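Long-range contact in FERM, RhoGEF and pleckstrin domain protein 2 (Danio rerio, PDB 6D21), which probably acts as a guanine nucleotide exchange factor that activates RAC1, and contributes here its FERM domain, a membrane-targeting module: residues Y44-W58 and Q68-K82. Sequence-based numbering, arbitrary orientation.
Sequences YFGLEFQNLQMNWVW and QVRRPMNTLFRLSVK
G46 and S80 exchange two backbone hydrogen bonds, as do E48 and R78, joining strands 45-50 and 76-81 antiparallel. Q50 N to L76 O (3.2 Å) extends the pairing. On the face bearing E48, R78 and S80, one carboxylate oxygen takes three bonds. S80 OG meets E48 OE2 at 2.7 Å on its anti side. R78 NE and NH1 reach the same OE2 from above the carboxylate plane, forming a salt bridge. With CG between the backbone N and the carbonyl carbon (chi1 74°), the extended R78 chain lays its guanidinium flat on W56, centres 3.6 Å apart and planes at 3°. Q50 CG covers the other face of that indole. With W56 cut back to an alanine, the R78 guanidinium would probably lose its stacking surface and be freer to turn away from E48. K82 NZ makes a second cation-pi contact, 3.3 Å from the centroid of the W58 five-membered ring. On the opposite face of the sheet, V69 CG2 sits over the centre of the F49 ring, and F49 CB over the F77 ring. This is the ubiquitin-like lobe of the FERM domain. Strand 76-81 also pairs with strand 3-9, L47 and L79 pack on helix 26-36, and R106 of helix 94-110 bonds S80 OG.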
loop_
_atom_site.group_PDB
_atom_site.type_symbol
_atom_site.label_atom_id
_atom_site.label_comp_id
_atom_site.label_asym_id
_atom_site.label_seq_id
_atom_site.Cartn_x
_atom_site.Cartn_y
_atom_site.Cartn_z
ATOM N N TYR A 44 -8.260 3.328 -7.041
ATOM C CA TYR A 44 -7.344 3.280 -5.895
ATOM C C TYR A 44 -6.158 2.323 -6.097
ATOM O O TYR A 44 -5.216 2.327 -5.293
ATOM C CB TYR A 44 -8.085 2.855 -4.619
ATOM C CG TYR A 44 -9.263 3.733 -4.302
ATOM C CD1 TYR A 44 -9.077 4.956 -3.676
ATOM C CD2 TYR A 44 -10.560 3.359 -4.662
ATOM C CE1 TYR A 44 -10.161 5.793 -3.384
ATOM C CE2 TYR A 44 -11.658 4.198 -4.385
ATOM C CZ TYR A 44 -11.441 5.411 -3.749
ATOM O OH TYR A 44 -12.488 6.256 -3.458
ATOM N N PHE A 45 -6.216 1.510 -7.156
ATOM C CA PHE A 45 -5.283 0.379 -7.314
ATOM C C PHE A 45 -4.321 0.571 -8.494
ATOM O O PHE A 45 -4.602 1.301 -9.430
ATOM C CB PHE A 45 -6.066 -0.928 -7.500
ATOM C CG PHE A 45 -6.938 -1.290 -6.323
ATOM C CD1 PHE A 45 -8.214 -0.744 -6.186
ATOM C CD2 PHE A 45 -6.487 -2.168 -5.357
ATOM C CE1 PHE A 45 -9.013 -1.059 -5.082
ATOM C CE2 PHE A 45 -7.278 -2.498 -4.259
ATOM C CZ PHE A 45 -8.542 -1.937 -4.124
ATOM N N GLY A 46 -3.180 -0.099 -8.438
ATOM C CA GLY A 46 -2.266 -0.120 -9.559
ATOM C C GLY A 46 -1.553 -1.467 -9.580
ATOM O O GLY A 46 -1.884 -2.371 -8.805
ATOM N N LEU A 47 -0.583 -1.593 -10.472
ATOM C CA LEU A 47 0.216 -2.799 -10.572
ATOM C C LEU A 47 1.677 -2.455 -10.289
ATOM O O LEU A 47 2.181 -1.454 -10.790
ATOM C CB LEU A 47 0.089 -3.424 -11.966
ATOM C CG LEU A 47 -1.255 -4.032 -12.354
ATOM C CD1 LEU A 47 -1.214 -4.499 -13.811
ATOM C CD2 LEU A 47 -1.595 -5.199 -11.420
ATOM N N GLU A 48 2.349 -3.272 -9.489
ATOM C CA GLU A 48 3.797 -3.174 -9.401
ATOM C C GLU A 48 4.448 -4.456 -9.907
ATOM O O GLU A 48 3.810 -5.499 -9.963
ATOM C CB GLU A 48 4.261 -2.867 -7.968
ATOM C CG GLU A 48 3.286 -3.145 -6.880
ATOM C CD GLU A 48 3.771 -2.665 -5.521
ATOM O OE1 GLU A 48 4.661 -1.777 -5.476
ATOM O OE2 GLU A 48 3.306 -3.215 -4.510
ATOM N N PHE A 49 5.718 -4.366 -10.275
ATOM C CA PHE A 49 6.469 -5.524 -10.721
ATOM C C PHE A 49 7.811 -5.564 -10.009
ATOM O O PHE A 49 8.242 -4.565 -9.435
ATOM C CB PHE A 49 6.661 -5.498 -12.241
ATOM C CG PHE A 49 7.493 -4.344 -12.725
ATOM C CD1 PHE A 49 6.896 -3.128 -13.050
ATOM C CD2 PHE A 49 8.875 -4.473 -12.854
ATOM C CE1 PHE A 49 7.662 -2.055 -13.495
ATOM C CE2 PHE A 49 9.649 -3.413 -13.300
ATOM C CZ PHE A 49 9.039 -2.199 -13.619
ATOM N N GLN A 50 8.459 -6.724 -10.038
ATOM C CA GLN A 50 9.757 -6.878 -9.390
ATOM C C GLN A 50 10.861 -6.662 -10.399
ATOM O O GLN A 50 10.911 -7.367 -11.404
ATOM C CB GLN A 50 9.893 -8.266 -8.754
ATOM C CG GLN A 50 9.802 -8.263 -7.260
ATOM C CD GLN A 50 10.089 -9.615 -6.636
ATOM O OE1 GLN A 50 9.908 -10.660 -7.257
ATOM N NE2 GLN A 50 10.522 -9.596 -5.385
ATOM N N ASN A 51 11.738 -5.691 -10.147
ATOM C CA ASN A 51 12.877 -5.483 -11.041
ATOM C C ASN A 51 13.947 -6.555 -10.785
ATOM O O ASN A 51 13.722 -7.470 -9.999
ATOM C CB ASN A 51 13.465 -4.066 -10.907
ATOM C CG ASN A 51 14.068 -3.774 -9.521
ATOM O OD1 ASN A 51 14.260 -4.668 -8.688
ATOM N ND2 ASN A 51 14.409 -2.510 -9.298
ATOM N N LEU A 52 15.099 -6.469 -11.440
ATOM C CA LEU A 52 16.047 -7.575 -11.324
ATOM C C LEU A 52 16.792 -7.574 -9.981
ATOM O O LEU A 52 17.390 -8.597 -9.609
ATOM C CB LEU A 52 17.036 -7.586 -12.501
ATOM C CG LEU A 52 16.738 -8.749 -13.458
ATOM C CD1 LEU A 52 17.705 -8.800 -14.603
ATOM C CD2 LEU A 52 16.759 -10.071 -12.710
ATOM N N GLN A 53 16.726 -6.469 -9.239
ATOM C CA GLN A 53 17.190 -6.501 -7.863
ATOM C C GLN A 53 16.057 -6.863 -6.904
ATOM O O GLN A 53 16.205 -6.750 -5.693
ATOM C CB GLN A 53 17.845 -5.175 -7.466
ATOM C CG GLN A 53 19.101 -4.875 -8.255
ATOM C CD GLN A 53 19.764 -3.567 -7.899
ATOM O OE1 GLN A 53 19.158 -2.507 -7.997
ATOM N NE2 GLN A 53 21.020 -3.641 -7.453
ATOM N N MET A 54 14.949 -7.341 -7.470
ATOM C CA MET A 54 13.816 -7.900 -6.723
ATOM C C MET A 54 13.145 -6.905 -5.794
ATOM O O MET A 54 12.456 -7.284 -4.850
ATOM C CB MET A 54 14.239 -9.127 -5.926
ATOM C CG MET A 54 14.554 -10.320 -6.817
ATOM S SD MET A 54 14.969 -11.803 -5.902
ATOM C CE MET A 54 14.973 -13.025 -7.222
ATOM N N ASN A 55 13.322 -5.626 -6.087
ATOM C CA ASN A 55 12.512 -4.588 -5.457
ATOM C C ASN A 55 11.259 -4.287 -6.289
ATOM O O ASN A 55 11.279 -4.391 -7.518
ATOM C CB ASN A 55 13.349 -3.322 -5.270
ATOM C CG ASN A 55 14.491 -3.531 -4.301
ATOM O OD1 ASN A 55 14.296 -4.079 -3.215
ATOM N ND2 ASN A 55 15.697 -3.122 -4.698
ATOM N N TRP A 56 10.174 -3.924 -5.611
ATOM C CA TRP A 56 8.896 -3.649 -6.274
ATOM C C TRP A 56 8.802 -2.218 -6.801
ATOM O O TRP A 56 9.050 -1.264 -6.074
ATOM C CB TRP A 56 7.741 -3.929 -5.313
ATOM C CG TRP A 56 7.603 -5.386 -5.002
ATOM C CD1 TRP A 56 8.083 -6.045 -3.900
ATOM C CD2 TRP A 56 6.948 -6.370 -5.805
ATOM N NE1 TRP A 56 7.755 -7.378 -3.965
ATOM C CE2 TRP A 56 7.065 -7.606 -5.128
ATOM C CE3 TRP A 56 6.262 -6.326 -7.030
ATOM C CZ2 TRP A 56 6.529 -8.787 -5.636
ATOM C CZ3 TRP A 56 5.744 -7.511 -7.544
ATOM C CH2 TRP A 56 5.882 -8.726 -6.843
ATOM N N VAL A 57 8.467 -2.094 -8.082
ATOM C CA VAL A 57 8.384 -0.809 -8.782
ATOM C C VAL A 57 6.969 -0.666 -9.334
ATOM O O VAL A 57 6.373 -1.674 -9.670
ATOM C CB VAL A 57 9.420 -0.731 -9.926
ATOM C CG1 VAL A 57 9.247 0.526 -10.746
ATOM C CG2 VAL A 57 10.836 -0.806 -9.357
ATOM N N TRP A 58 6.422 0.553 -9.422
ATOM C CA TRP A 58 5.099 0.733 -10.011
ATOM C C TRP A 58 5.140 0.648 -11.521
ATOM O O TRP A 58 6.041 1.189 -12.161
ATOM C CB TRP A 58 4.481 2.082 -9.602
ATOM C CG TRP A 58 4.057 2.114 -8.178
ATOM C CD1 TRP A 58 4.718 2.719 -7.139
ATOM C CD2 TRP A 58 2.886 1.506 -7.606
ATOM N NE1 TRP A 58 4.032 2.529 -5.966
ATOM C CE2 TRP A 58 2.911 1.780 -6.217
ATOM C CE3 TRP A 58 1.839 0.734 -8.125
ATOM C CZ2 TRP A 58 1.914 1.333 -5.348
ATOM C CZ3 TRP A 58 0.849 0.285 -7.258
ATOM C CH2 TRP A 58 0.893 0.587 -5.884
ATOM N N GLN A 68 9.589 -1.115 -19.837
ATOM C CA GLN A 68 9.727 -0.952 -18.387
ATOM C C GLN A 68 10.342 -2.176 -17.720
ATOM O O GLN A 68 10.949 -2.074 -16.650
ATOM C CB GLN A 68 8.368 -0.659 -17.749
ATOM C CG GLN A 68 7.615 0.512 -18.363
ATOM C CD GLN A 68 6.304 0.783 -17.650
ATOM O OE1 GLN A 68 6.277 0.989 -16.438
ATOM N NE2 GLN A 68 5.209 0.776 -18.399
ATOM N N VAL A 69 10.170 -3.333 -18.357
ATOM C CA VAL A 69 10.586 -4.612 -17.792
ATOM C C VAL A 69 11.368 -5.440 -18.806
ATOM O O VAL A 69 10.999 -5.498 -19.974
ATOM C CB VAL A 69 9.372 -5.425 -17.313
ATOM C CG1 VAL A 69 9.832 -6.572 -16.454
ATOM C CG2 VAL A 69 8.396 -4.540 -16.538
ATOM N N ARG A 70 12.435 -6.096 -18.360
ATOM C CA ARG A 70 13.325 -6.812 -19.272
ATOM C C ARG A 70 12.735 -8.096 -19.865
ATOM O O ARG A 70 12.704 -8.274 -21.084
ATOM C CB ARG A 70 14.636 -7.151 -18.561
ATOM C CG ARG A 70 15.489 -8.158 -19.313
ATOM C CD ARG A 70 16.800 -8.412 -18.599
ATOM N NE ARG A 70 17.589 -7.193 -18.511
ATOM C CZ ARG A 70 18.750 -7.100 -17.878
ATOM N NH1 ARG A 70 19.261 -8.161 -17.276
ATOM N NH2 ARG A 70 19.401 -5.947 -17.854
ATOM N N ARG A 71 12.317 -9.004 -18.992
ATOM C CA ARG A 71 11.674 -10.251 -19.391
ATOM C C ARG A 71 10.236 -10.245 -18.898
ATOM O O ARG A 71 9.961 -10.781 -17.832
ATOM C CB ARG A 71 12.406 -11.473 -18.814
ATOM C CG ARG A 71 13.838 -11.652 -19.260
ATOM C CD ARG A 71 13.911 -11.933 -20.737
ATOM N NE ARG A 71 15.059 -12.765 -21.059
ATOM C CZ ARG A 71 15.676 -12.743 -22.232
ATOM N NH1 ARG A 71 15.252 -11.915 -23.177
ATOM N NH2 ARG A 71 16.719 -13.536 -22.454
ATOM N N PRO A 72 9.320 -9.630 -19.664
ATOM C CA PRO A 72 7.937 -9.476 -19.183
ATOM C C PRO A 72 7.280 -10.824 -18.889
ATOM O O PRO A 72 6.490 -10.910 -17.961
ATOM C CB PRO A 72 7.237 -8.753 -20.339
ATOM C CG PRO A 72 8.342 -8.069 -21.089
ATOM C CD PRO A 72 9.524 -8.998 -20.980
ATOM N N MET A 73 7.657 -11.853 -19.646
ATOM C CA MET A 73 7.125 -13.203 -19.482
ATOM C C MET A 73 7.602 -13.875 -18.197
ATOM O O MET A 73 6.914 -14.734 -17.659
ATOM C CB MET A 73 7.515 -14.076 -20.681
ATOM C CG MET A 73 7.449 -13.366 -22.027
ATOM S SD MET A 73 5.782 -13.190 -22.695
ATOM C CE MET A 73 5.510 -14.795 -23.446
ATOM N N ASN A 74 8.787 -13.502 -17.719
ATOM C CA ASN A 74 9.319 -14.065 -16.477
ATOM C C ASN A 74 9.174 -13.158 -15.248
ATOM O O ASN A 74 9.613 -13.506 -14.154
ATOM C CB ASN A 74 10.789 -14.423 -16.660
ATOM C CG ASN A 74 10.987 -15.511 -17.691
ATOM O OD1 ASN A 74 10.091 -16.322 -17.918
ATOM N ND2 ASN A 74 12.157 -15.534 -18.322
ATOM N N THR A 75 8.538 -12.012 -15.421
ATOM C CA THR A 75 8.431 -11.039 -14.336
ATOM C C THR A 75 7.114 -11.158 -13.572
ATOM O O THR A 75 6.044 -11.305 -14.158
ATOM C CB THR A 75 8.578 -9.611 -14.885
ATOM O OG1 THR A 75 9.806 -9.523 -15.619
ATOM C CG2 THR A 75 8.583 -8.589 -13.757
ATOM N N LEU A 76 7.198 -11.091 -12.251
ATOM C CA LEU A 76 6.011 -11.118 -11.424
ATOM C C LEU A 76 5.450 -9.710 -11.275
ATOM O O LEU A 76 6.181 -8.777 -10.908
ATOM C CB LEU A 76 6.308 -11.714 -10.046
ATOM C CG LEU A 76 5.082 -11.847 -9.133
ATOM C CD1 LEU A 76 3.991 -12.683 -9.800
ATOM C CD2 LEU A 76 5.482 -12.437 -7.791
ATOM N N PHE A 77 4.167 -9.570 -11.604
ATOM C CA PHE A 77 3.396 -8.351 -11.316
ATOM C C PHE A 77 2.423 -8.659 -10.213
ATOM O O PHE A 77 2.013 -9.816 -10.051
ATOM C CB PHE A 77 2.605 -7.856 -12.535
ATOM C CG PHE A 77 3.456 -7.455 -13.698
ATOM C CD1 PHE A 77 4.121 -8.412 -14.457
ATOM C CD2 PHE A 77 3.567 -6.124 -14.058
ATOM C CE1 PHE A 77 4.904 -8.051 -15.538
ATOM C CE2 PHE A 77 4.337 -5.758 -15.141
ATOM C CZ PHE A 77 5.008 -6.722 -15.882
ATOM N N ARG A 78 2.020 -7.634 -9.466
ATOM C CA ARG A 78 1.006 -7.845 -8.455
ATOM C C ARG A 78 0.086 -6.622 -8.330
ATOM O O ARG A 78 0.501 -5.472 -8.530
ATOM C CB ARG A 78 1.623 -8.162 -7.094
ATOM C CG ARG A 78 2.251 -6.968 -6.409
ATOM C CD ARG A 78 2.898 -7.379 -5.062
ATOM N NE ARG A 78 3.482 -6.207 -4.418
ATOM C CZ ARG A 78 4.176 -6.240 -3.291
ATOM N NH1 ARG A 78 4.659 -5.114 -2.788
ATOM N NH2 ARG A 78 4.364 -7.389 -2.663
ATOM N N LEU A 79 -1.169 -6.904 -8.025
ATOM C CA LEU A 79 -2.141 -5.852 -7.722
ATOM C C LEU A 79 -1.817 -5.232 -6.357
ATOM O O LEU A 79 -1.530 -5.961 -5.407
ATOM C CB LEU A 79 -3.552 -6.437 -7.723
ATOM C CG LEU A 79 -4.693 -5.439 -7.497
ATOM C CD1 LEU A 79 -4.762 -4.438 -8.666
ATOM C CD2 LEU A 79 -5.955 -6.230 -7.360
ATOM N N SER A 80 -1.851 -3.898 -6.261
ATOM C CA SER A 80 -1.574 -3.208 -5.004
ATOM C C SER A 80 -2.442 -1.956 -4.884
ATOM O O SER A 80 -2.764 -1.325 -5.905
ATOM C CB SER A 80 -0.092 -2.807 -4.898
ATOM O OG SER A 80 0.750 -3.945 -4.865
ATOM N N VAL A 81 -2.780 -1.570 -3.652
ATOM C CA VAL A 81 -3.399 -0.254 -3.434
ATOM C C VAL A 81 -2.350 0.829 -3.701
ATOM O O VAL A 81 -1.245 0.762 -3.173
ATOM C CB VAL A 81 -3.944 -0.086 -2.008
ATOM C CG1 VAL A 81 -4.414 1.362 -1.781
ATOM C CG2 VAL A 81 -5.077 -1.103 -1.739
ATOM N N LYS A 82 -2.673 1.778 -4.563
ATOM C CA LYS A 82 -1.788 2.916 -4.838
ATOM C C LYS A 82 -2.177 4.126 -3.978
ATOM O O LYS A 82 -1.322 4.856 -3.481
ATOM C CB LYS A 82 -1.861 3.298 -6.324
ATOM C CG LYS A 82 -0.559 3.796 -6.938
ATOM C CD LYS A 82 -0.272 5.246 -6.629
ATOM C CE LYS A 82 0.971 5.724 -7.383
ATOM N NZ LYS A 82 2.211 5.039 -6.916
#